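Local coordinates for alpha-n-acetylglucosaminidase family protein (Clostridium perfringens, PDB 4A42) that probably binds carbohydrate as a calcium-containing family 32 module of a multimodular family 89 alpha-N-acetylglucosaminidase, at residues D79-E93 / R131-K145. Numbering follows the deposited sequence. Where two conformers were deposited one is given.
Sequences DIVSKGNSPLKYSIE and RFNFNSENVKIGEIK. With CA (calcium ion), chain C.
R131 lies alongside E93 and grips it side-on: NE donates to OE1 at 2.8 Å and NH2 reaches OE2 at 3.0 Å, a salt bridge whose carboxylate and guanidinium planes are turned 38° apart. E93 OE1 also takes a bond from N133 ND2, 2.8 Å long, arriving from the opposite face of the carboxylate; this amide's other N-H runs nearly straight (173°) to S91 OG. One nitrogen thus ties S91 and E93, two residues apart on the same face of strand 90-93. On the other face of the sheet F132 lies beside I92, I80 CD1 meets the edge of the F132 ring, and I144 CD1 sits centrally over one face of that ring, 4.0 Å above it. F134 receives I141 CD1 on a face, toward the rim, with L88 and the CB of Y90 close by. The chain then leaves the ladder, where S136 OG accepts the backbone N-H of K89 (2.9 Å). In one of its two conformers, N138 clasps the facing loop, OD1 accepting from S86 N and ND2 donating to S86 OG at 2.7 Å. Between V81 and S82 the second ladder slips by one residue, a beta bulge at G142, whose carbonyl joins E143 OE1 on the calcium; N45, D48, N50 and T53 complete the site, and G49 also bonds the E143 carboxylate. Finally, a water bridges K145 NZ, salt-bridged to E51, and D79 OD2, bonded to Y147 OH. The ladders belong to opposing sheets of a beta-sandwich, as expected of an F5/8 type C fold: 141-148 pairs with 77-82, flanked by 116-120, while 126-134 pairs with 90-95, flanked by 102-107.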
ATOM      1  N   ASP A  79       0.572  -7.359   0.107  1.00 14.07           N
ATOM      2  CA  ASP A  79       0.464  -7.460   1.566  1.00 13.50           C
ATOM      3  C   ASP A  79       0.632  -6.095   2.221  1.00 11.17           C
ATOM      4  O   ASP A  79       1.535  -5.338   1.871  1.00 13.77           O
ATOM      5  CB  ASP A  79       1.559  -8.344   2.160  1.00 14.76           C
ATOM      6  CG  ASP A  79       1.424  -9.792   1.790  1.00 19.69           C
ATOM      7  OD1 ASP A  79       0.340 -10.192   1.324  1.00 23.24           O
ATOM      8  OD2 ASP A  79       2.422 -10.528   1.981  1.00 23.49           O
ATOM      9  N   ILE A  80      -0.202  -5.809   3.213  1.00 11.36           N
ATOM     10  CA  ILE A  80      -0.029  -4.635   4.055  1.00 11.16           C
ATOM     11  C   ILE A  80       0.212  -5.115   5.474  1.00 10.15           C
ATOM     12  O   ILE A  80      -0.644  -5.763   6.071  1.00 10.55           O
ATOM     13  CB  ILE A  80      -1.270  -3.727   4.055  1.00 11.26           C
ATOM     14  CG1 ILE A  80      -1.643  -3.335   2.627  1.00 11.18           C
ATOM     15  CG2 ILE A  80      -1.029  -2.471   4.920  1.00 10.94           C
ATOM     16  CD1 ILE A  80      -3.030  -2.763   2.505  1.00 12.34           C
ATOM     17  N   VAL A  81       1.383  -4.809   6.007  1.00  9.81           N
ATOM     18  CA  VAL A  81       1.715  -5.204   7.367  1.00  9.45           C
ATOM     19  C   VAL A  81       1.259  -4.077   8.287  1.00  9.93           C
ATOM     20  O   VAL A  81       1.775  -2.957   8.199  1.00 10.44           O
ATOM     21  CB  VAL A  81       3.230  -5.465   7.511  1.00  9.57           C
ATOM     22  CG1 VAL A  81       3.561  -5.912   8.924  1.00 11.83           C
ATOM     23  CG2 VAL A  81       3.678  -6.526   6.507  1.00 11.19           C
ATOM     24  N   SER A  82       0.269  -4.361   9.131  1.00  9.08           N
ATOM     25  CA  SER A  82      -0.379  -3.318   9.936  1.00 10.52           C
ATOM     26  C   SER A  82      -0.028  -3.461  11.402  1.00 10.90           C
ATOM     27  O   SER A  82      -0.395  -4.445  12.035  1.00 14.43           O
ATOM     28  CB  SER A  82      -1.900  -3.390   9.767  1.00 12.66           C
ATOM     29  OG  SER A  82      -2.527  -2.326  10.459  1.00 12.52           O
ATOM     30  N   LYS A  83       0.670  -2.467  11.940  1.00  9.31           N
ATOM     31  CA  LYS A  83       1.228  -2.557  13.280  1.00 12.08           C
ATOM     32  C   LYS A  83       0.447  -1.773  14.343  1.00 13.07           C
ATOM     33  O   LYS A  83       0.695  -1.934  15.537  1.00 16.49           O
ATOM     34  CB  LYS A  83       2.714  -2.159  13.255  1.00 12.72           C
ATOM     35  CG  LYS A  83       3.607  -3.216  12.583  1.00 12.67           C
ATOM     36  CD  LYS A  83       4.021  -4.307  13.572  1.00 12.09           C
ATOM     37  CE  LYS A  83       4.719  -5.474  12.879  1.00 12.95           C
ATOM     38  NZ  LYS A  83       5.290  -6.462  13.868  1.00 14.86           N
ATOM     39  N   GLY A  84      -0.484  -0.925  13.918  1.00 11.88           N
ATOM     40  CA  GLY A  84      -1.340  -0.215  14.859  1.00 11.97           C
ATOM     41  C   GLY A  84      -2.321  -1.121  15.590  1.00 14.27           C
ATOM     42  O   GLY A  84      -2.477  -2.294  15.249  1.00 17.54           O
ATOM     43  N   ASN A  85      -3.012  -0.582  16.588  1.00 16.77           N
ATOM     44  CA  ASN A  85      -3.918  -1.413  17.390  1.00 18.13           C
ATOM     45  C   ASN A  85      -5.254  -1.765  16.742  1.00 17.89           C
ATOM     46  O   ASN A  85      -5.790  -2.876  16.936  1.00 22.06           O
ATOM     47  CB  ASN A  85      -4.181  -0.760  18.739  1.00 22.12           C
ATOM     48  CG  ASN A  85      -3.035  -0.932  19.692  1.00 25.15           C
ATOM     49  OD1 ASN A  85      -2.180  -1.799  19.501  1.00 25.36           O
ATOM     50  ND2 ASN A  85      -3.010  -0.117  20.740  1.00 28.79           N
ATOM     51  N   SER A  86      -5.796  -0.817  15.991  1.00 16.87           N
ATOM     52  CA  SER A  86      -7.146  -0.918  15.474  1.00 16.92           C
ATOM     53  C   SER A  86      -7.156  -1.716  14.182  1.00 14.46           C
ATOM     54  O   SER A  86      -6.191  -1.683  13.432  1.00 15.40           O
ATOM     55  CB  SER A  86      -7.714   0.489  15.217  1.00 17.58           C
ATOM     56  OG  SER A  86      -7.950   1.197  16.428  1.00 21.07           O
ATOM     57  N   PRO A  87      -8.260  -2.424  13.904  1.00 14.13           N
ATOM     58  CA  PRO A  87      -8.399  -3.070  12.595  1.00 13.04           C
ATOM     59  C   PRO A  87      -8.180  -2.052  11.487  1.00 12.24           C
ATOM     60  O   PRO A  87      -8.684  -0.934  11.550  1.00 13.44           O
ATOM     61  CB  PRO A  87      -9.848  -3.555  12.602  1.00 14.79           C
ATOM     62  CG  PRO A  87     -10.129  -3.784  14.068  1.00 16.63           C
ATOM     63  CD  PRO A  87      -9.433  -2.654  14.761  1.00 16.32           C
ATOM     64  N   LEU A  88      -7.417  -2.436  10.476  1.00 10.48           N
ATOM     65  CA  LEU A  88      -7.115  -1.516   9.392  1.00 10.23           C
ATOM     66  C   LEU A  88      -8.305  -1.359   8.465  1.00  9.32           C
ATOM     67  O   LEU A  88      -8.918  -2.338   8.056  1.00 11.54           O
ATOM     68  CB  LEU A  88      -5.895  -2.002   8.614  1.00 11.98           C
ATOM     69  CG  LEU A  88      -5.299  -0.997   7.629  1.00 10.95           C
ATOM     70  CD1 LEU A  88      -4.679   0.171   8.386  1.00 12.81           C
ATOM     71  CD2 LEU A  88      -4.266  -1.677   6.752  1.00 13.36           C
ATOM     72  N   LYS A  89      -8.633  -0.112   8.150  1.00  8.00           N
ATOM     73  CA  LYS A  89      -9.638   0.201   7.147  1.00 10.50           C
ATOM     74  C   LYS A  89      -8.894   0.823   5.986  1.00 10.62           C
ATOM     75  O   LYS A  89      -8.171   1.800   6.164  1.00 10.96           O
ATOM     76  CB  LYS A  89     -10.698   1.151   7.711  1.00 10.82           C
ATOM     77  CG  LYS A  89     -11.548   0.517   8.810  1.00 11.90           C
ATOM     78  CD  LYS A  89     -12.439   1.536   9.507  1.00 13.94           C
ATOM     79  CE  LYS A  89     -13.192   0.891  10.651  1.00 19.15           C
ATOM     80  NZ  LYS A  89     -14.200  -0.056  10.138  1.00 22.81           N
ATOM     81  N   TYR A  90      -9.060   0.256   4.791  1.00 10.80           N
ATOM     82  CA  TYR A  90      -8.198   0.619   3.671  1.00 10.95           C
ATOM     83  C   TYR A  90      -8.833   0.272   2.335  1.00 11.80           C
ATOM     84  O   TYR A  90      -9.774  -0.541   2.265  1.00 12.05           O
ATOM     85  CB  TYR A  90      -6.837  -0.094   3.783  1.00 10.13           C
ATOM     86  CG  TYR A  90      -6.902  -1.593   3.534  1.00  8.81           C
ATOM     87  CD1 TYR A  90      -7.291  -2.471   4.541  1.00 10.78           C
ATOM     88  CD2 TYR A  90      -6.610  -2.130   2.278  1.00 11.47           C
ATOM     89  CE1 TYR A  90      -7.370  -3.845   4.313  1.00 14.10           C
ATOM     90  CE2 TYR A  90      -6.678  -3.509   2.047  1.00 13.65           C
ATOM     91  CZ  TYR A  90      -7.064  -4.357   3.071  1.00 14.16           C
ATOM     92  OH  TYR A  90      -7.157  -5.728   2.881  1.00 15.83           O
ATOM     93  N   SER A  91      -8.308   0.899   1.286  1.00 12.32           N
ATOM     94  CA  SER A  91      -8.590   0.509  -0.086  1.00 12.76           C
ATOM     95  C   SER A  91      -7.298   0.529  -0.895  1.00 12.19           C
ATOM     96  O   SER A  91      -6.306   1.147  -0.503  1.00 13.50           O
ATOM     97  CB  SER A  91      -9.632   1.437  -0.722  1.00 14.33           C
ATOM     98  OG  SER A  91      -9.155   2.774  -0.840  1.00 16.20           O
ATOM     99  N   ILE A  92      -7.322  -0.192  -2.007  1.00 14.04           N
ATOM    100  CA  ILE A  92      -6.202  -0.265  -2.920  1.00 14.63           C
ATOM    101  C   ILE A  92      -6.714   0.079  -4.310  1.00 14.85           C
ATOM    102  O   ILE A  92      -7.721  -0.475  -4.760  1.00 16.17           O
ATOM    103  CB  ILE A  92      -5.602  -1.682  -2.929  1.00 13.88           C
ATOM    104  CG1 ILE A  92      -5.262  -2.135  -1.496  1.00 13.78           C
ATOM    105  CG2 ILE A  92      -4.359  -1.734  -3.809  1.00 16.80           C
ATOM    106  CD1 ILE A  92      -4.592  -3.503  -1.452  1.00 15.65           C
ATOM    107  N   GLU A  93      -6.029   1.010  -4.966  1.00 15.53           N
ATOM    108  CA  GLU A  93      -6.368   1.443  -6.316  1.00 16.43           C
ATOM    109  C   GLU A  93      -5.152   1.257  -7.206  1.00 17.83           C
ATOM    110  O   GLU A  93      -4.027   1.377  -6.748  1.00 18.07           O
ATOM    111  CB  GLU A  93      -6.742   2.924  -6.332  1.00 20.04           C
ATOM    112  CG  GLU A  93      -8.046   3.294  -5.649  1.00 21.17           C
ATOM    113  CD  GLU A  93      -8.160   4.794  -5.468  1.00 23.19           C
ATOM    114  OE1 GLU A  93      -7.480   5.331  -4.577  1.00 22.54           O
ATOM    115  OE2 GLU A  93      -8.901   5.439  -6.235  1.00 24.95           O
ATOM    116  N   ARG A 131      -2.101   2.777  -5.297  1.00 17.76           N
ATOM    117  CA  ARG A 131      -2.449   3.737  -4.267  1.00 17.13           C
ATOM    118  C   ARG A 131      -3.223   3.074  -3.132  1.00 17.52           C
ATOM    119  O   ARG A 131      -4.152   2.299  -3.359  1.00 19.23           O
ATOM    120  CB  ARG A 131      -3.236   4.917  -4.850  1.00 16.84           C
ATOM    121  CG  ARG A 131      -3.552   6.001  -3.813  1.00 17.78           C
ATOM    122  CD  ARG A 131      -4.034   7.282  -4.470  1.00 22.61           C
ATOM    123  NE  ARG A 131      -5.354   7.127  -5.065  1.00 24.32           N
ATOM    124  CZ  ARG A 131      -5.941   8.054  -5.815  1.00 27.96           C
ATOM    125  NH1 ARG A 131      -5.315   9.202  -6.051  1.00 29.19           N
ATOM    126  NH2 ARG A 131      -7.151   7.837  -6.323  1.00 29.00           N
ATOM    127  N   PHE A 132      -2.794   3.373  -1.907  1.00 16.01           N
ATOM    128  CA  PHE A 132      -3.376   2.832  -0.687  1.00 15.89           C
ATOM    129  C   PHE A 132      -4.008   3.973   0.080  1.00 14.07           C
ATOM    130  O   PHE A 132      -3.363   4.982   0.345  1.00 16.02           O
ATOM    131  CB  PHE A 132      -2.284   2.173   0.177  1.00 16.39           C
ATOM    132  CG  PHE A 132      -1.635   0.991  -0.481  1.00 15.88           C
ATOM    133  CD1 PHE A 132      -0.641   1.173  -1.437  1.00 16.63           C
ATOM    134  CD2 PHE A 132      -2.016  -0.302  -0.155  1.00 15.96           C
ATOM    135  CE1 PHE A 132      -0.056   0.087  -2.066  1.00 17.61           C
ATOM    136  CE2 PHE A 132      -1.415  -1.398  -0.770  1.00 15.28           C
ATOM    137  CZ  PHE A 132      -0.442  -1.199  -1.737  1.00 15.38           C
ATOM    138  N   ASN A 133      -5.274   3.822   0.435  1.00 14.72           N
ATOM    139  CA  ASN A 133      -5.934   4.823   1.248  1.00 15.34           C
ATOM    140  C   ASN A 133      -6.289   4.201   2.577  1.00 13.32           C
ATOM    141  O   ASN A 133      -6.752   3.065   2.623  1.00 14.86           O
ATOM    142  CB  ASN A 133      -7.178   5.328   0.525  1.00 20.91           C
ATOM    143  CG  ASN A 133      -6.896   5.652  -0.927  1.00 23.90           C
ATOM    144  OD1 ASN A 133      -6.174   6.607  -1.227  1.00 23.88           O
ATOM    145  ND2 ASN A 133      -7.428   4.835  -1.836  1.00 26.11           N
ATOM    146  N   PHE A 134      -6.039   4.926   3.661  1.00 13.08           N
ATOM    147  CA  PHE A 134      -6.294   4.393   4.994  1.00 11.55           C
ATOM    148  C   PHE A 134      -7.263   5.295   5.732  1.00 14.77           C
ATOM    149  O   PHE A 134      -7.039   6.495   5.841  1.00 16.20           O
ATOM    150  CB  PHE A 134      -4.991   4.255   5.784  1.00 12.45           C
ATOM    151  CG  PHE A 134      -3.968   3.397   5.103  1.00 12.00           C
ATOM    152  CD1 PHE A 134      -4.133   2.026   5.040  1.00 14.47           C
ATOM    153  CD2 PHE A 134      -2.852   3.960   4.508  1.00 14.54           C
ATOM    154  CE1 PHE A 134      -3.209   1.224   4.405  1.00 13.45           C
ATOM    155  CE2 PHE A 134      -1.903   3.153   3.865  1.00 15.27           C
ATOM    156  CZ  PHE A 134      -2.081   1.785   3.823  1.00 13.51           C
ATOM    157  N   ASN A 135      -8.362   4.717   6.191  1.00 15.84           N
ATOM    158  CA  ASN A 135      -9.356   5.487   6.922  1.00 16.25           C
ATOM    159  C   ASN A 135      -9.612   5.087   8.366  1.00 16.72           C
ATOM    160  O   ASN A 135     -10.559   5.545   8.953  1.00 20.19           O
ATOM    161  CB  ASN A 135     -10.666   5.594   6.155  1.00 18.77           C
ATOM    162  CG  ASN A 135     -11.307   4.270   5.930  1.00 21.91           C
ATOM    163  OD1 ASN A 135     -10.867   3.521   5.089  1.00 23.41           O
ATOM    164  ND2 ASN A 135     -12.378   3.987   6.660  1.00 22.12           N
ATOM    165  N   SER A 136      -8.795   4.207   8.919  1.00 13.16           N
ATOM    166  CA  SER A 136      -8.923   3.860  10.315  1.00 13.17           C
ATOM    167  C   SER A 136      -8.076   4.794  11.180  1.00 15.40           C
ATOM    168  O   SER A 136      -7.357   5.639  10.680  1.00 17.49           O
ATOM    169  CB  SER A 136      -8.558   2.402  10.567  1.00 13.31           C
ATOM    170  OG  SER A 136      -7.479   2.014   9.764  1.00 14.03           O
ATOM    171  N   GLU A 137      -8.217   4.632  12.485  1.00 15.28           N
ATOM    172  CA  GLU A 137      -7.404   5.347  13.444  1.00 20.39           C
ATOM    173  C   GLU A 137      -6.161   4.523  13.777  1.00 18.89           C
ATOM    174  O   GLU A 137      -6.139   3.330  13.597  1.00 17.79           O
ATOM    175  CB  GLU A 137      -8.212   5.596  14.706  1.00 25.63           C
ATOM    176  CG  GLU A 137      -9.397   6.512  14.506  1.00 29.75           C
ATOM    177  CD  GLU A 137      -8.984   7.865  13.963  1.00 36.58           C
ATOM    178  OE1 GLU A 137      -7.944   8.371  14.419  1.00 40.03           O
ATOM    179  OE2 GLU A 137      -9.676   8.424  13.092  1.00 37.45           O
ATOM    180  N   ASN A 138      -5.211   5.285  14.447  0.62 19.96           N
ATOM    181  CA  ASN A 138      -3.892   4.740  14.786  0.62 20.51           C
ATOM    182  C   ASN A 138      -3.237   3.909  13.684  0.62 17.18           C
ATOM    183  O   ASN A 138      -2.694   2.836  13.951  0.62 17.96           O
ATOM    184  CB  ASN A 138      -3.913   3.958  16.112  0.62 23.36           C
ATOM    185  CG  ASN A 138      -4.965   2.859  16.146  0.62 22.02           C
ATOM    186  OD1 ASN A 138      -4.821   1.815  15.503  0.62 22.83           O
ATOM    187  ND2 ASN A 138      -6.019   3.081  16.924  0.62 22.08           N
ATOM    188  N   VAL A 139      -3.286   4.516  12.436  1.00 14.59           N
ATOM    189  CA  VAL A 139      -2.612   3.754  11.392  1.00 12.67           C
ATOM    190  C   VAL A 139      -1.100   3.717  11.555  1.00 11.14           C
ATOM    191  O   VAL A 139      -0.477   4.750  11.632  1.00 12.65           O
ATOM    192  CB  VAL A 139      -2.941   4.382  10.017  1.00 13.85           C
ATOM    193  CG1 VAL A 139      -2.153   3.743   8.911  1.00 15.32           C
ATOM    194  CG2 VAL A 139      -4.423   4.275   9.735  1.00 17.13           C
ATOM    195  N   LYS A 140      -0.517   2.527  11.578  1.00 10.01           N
ATOM    196  CA  LYS A 140       0.932   2.398  11.600  1.00  8.18           C
ATOM    197  C   LYS A 140       1.286   1.263  10.661  1.00  9.59           C
ATOM    198  O   LYS A 140       1.041   0.125  10.973  1.00 12.61           O
ATOM    199  CB  LYS A 140       1.434   2.097  13.017  1.00 11.19           C
ATOM    200  CG  LYS A 140       0.947   3.098  14.033  1.00 13.80           C
ATOM    201  CD  LYS A 140       1.498   2.841  15.421  1.00 17.96           C
ATOM    202  CE  LYS A 140       1.077   3.958  16.350  1.00 20.82           C
ATOM    203  NZ  LYS A 140       1.694   3.869  17.680  1.00 24.34           N
ATOM    204  N   ILE A 141       1.881   1.577   9.526  1.00  9.59           N
ATOM    205  CA  ILE A 141       2.151   0.556   8.523  1.00  8.69           C
ATOM    206  C   ILE A 141       3.612   0.120   8.575  1.00  8.37           C
ATOM    207  O   ILE A 141       4.522   0.921   8.375  1.00  9.64           O
ATOM    208  CB  ILE A 141       1.806   1.088   7.107  1.00  8.23           C
ATOM    209  CG1 ILE A 141       0.358   1.593   7.050  1.00  8.84           C
ATOM    210  CG2 ILE A 141       2.074   0.015   6.039  1.00 10.25           C
ATOM    211  CD1 ILE A 141      -0.680   0.557   7.398  1.00  9.05           C
ATOM    212  N   GLY A 142       3.840  -1.150   8.868  1.00  8.29           N
ATOM    213  CA  GLY A 142       5.194  -1.659   8.973  1.00 10.65           C
ATOM    214  C   GLY A 142       5.835  -1.932   7.632  1.00  9.77           C
ATOM    215  O   GLY A 142       7.055  -1.846   7.514  1.00 11.59           O
ATOM    216  N   GLU A 143       5.033  -2.267   6.629  1.00 10.94           N
ATOM    217  CA  GLU A 143       5.568  -2.622   5.331  1.00 10.75           C
ATOM    218  C   GLU A 143       4.415  -2.791   4.343  1.00  9.94           C
ATOM    219  O   GLU A 143       3.342  -3.255   4.722  1.00 12.49           O
ATOM    220  CB  GLU A 143       6.330  -3.946   5.450  1.00 12.69           C
ATOM    221  CG  GLU A 143       7.244  -4.239   4.282  1.00 15.97           C
ATOM    222  CD  GLU A 143       8.582  -3.492   4.315  1.00 14.48           C
ATOM    223  OE1 GLU A 143       8.926  -2.770   5.273  1.00 14.87           O
ATOM    224  OE2 GLU A 143       9.321  -3.653   3.352  1.00 16.01           O
ATOM    225  N   ILE A 144       4.640  -2.400   3.095  1.00 10.53           N
ATOM    226  CA  ILE A 144       3.723  -2.722   2.006  1.00 12.21           C
ATOM    227  C   ILE A 144       4.506  -3.482   0.954  1.00 13.69           C
ATOM    228  O   ILE A 144       5.528  -3.011   0.457  1.00 14.89           O
ATOM    229  CB  ILE A 144       3.101  -1.464   1.374  1.00 11.72           C
ATOM    230  CG1 ILE A 144       2.172  -0.791   2.388  1.00 14.32           C
ATOM    231  CG2 ILE A 144       2.337  -1.815   0.093  1.00 12.86           C
ATOM    232  CD1 ILE A 144       1.654   0.536   1.935  1.00 15.61           C
ATOM    233  N   LYS A 145       4.057  -4.683   0.668  1.00 13.94           N
ATOM    234  CA  LYS A 145       4.707  -5.559  -0.286  1.00 15.85           C
ATOM    235  C   LYS A 145       3.833  -5.734  -1.529  1.00 15.37           C
ATOM    236  O   LYS A 145       2.691  -6.069  -1.411  1.00 16.28           O
ATOM    237  CB  LYS A 145       5.005  -6.901   0.356  1.00 14.98           C
ATOM    238  CG  LYS A 145       5.758  -6.771   1.665  1.00 16.88           C
ATOM    239  CD  LYS A 145       6.036  -8.085   2.338  1.00 19.82           C
ATOM    240  CE  LYS A 145       6.379  -7.903   3.804  1.00 22.93           C
ATOM    241  NZ  LYS A 145       6.489  -9.166   4.600  1.00 25.45           N
TER
HETATM  242 CA    CA C1690       9.296  -1.292   7.256  1.00 12.32          CA
HETATM  243  O   HOH W   1       3.876 -10.145   4.547  1.00 31.06           O
HETATM  244  O   HOH W   2      -2.055   0.124  11.648  1.00 11.71           O
HETATM  245  O   HOH W   3      -4.280   0.221  13.359  1.00 19.75           O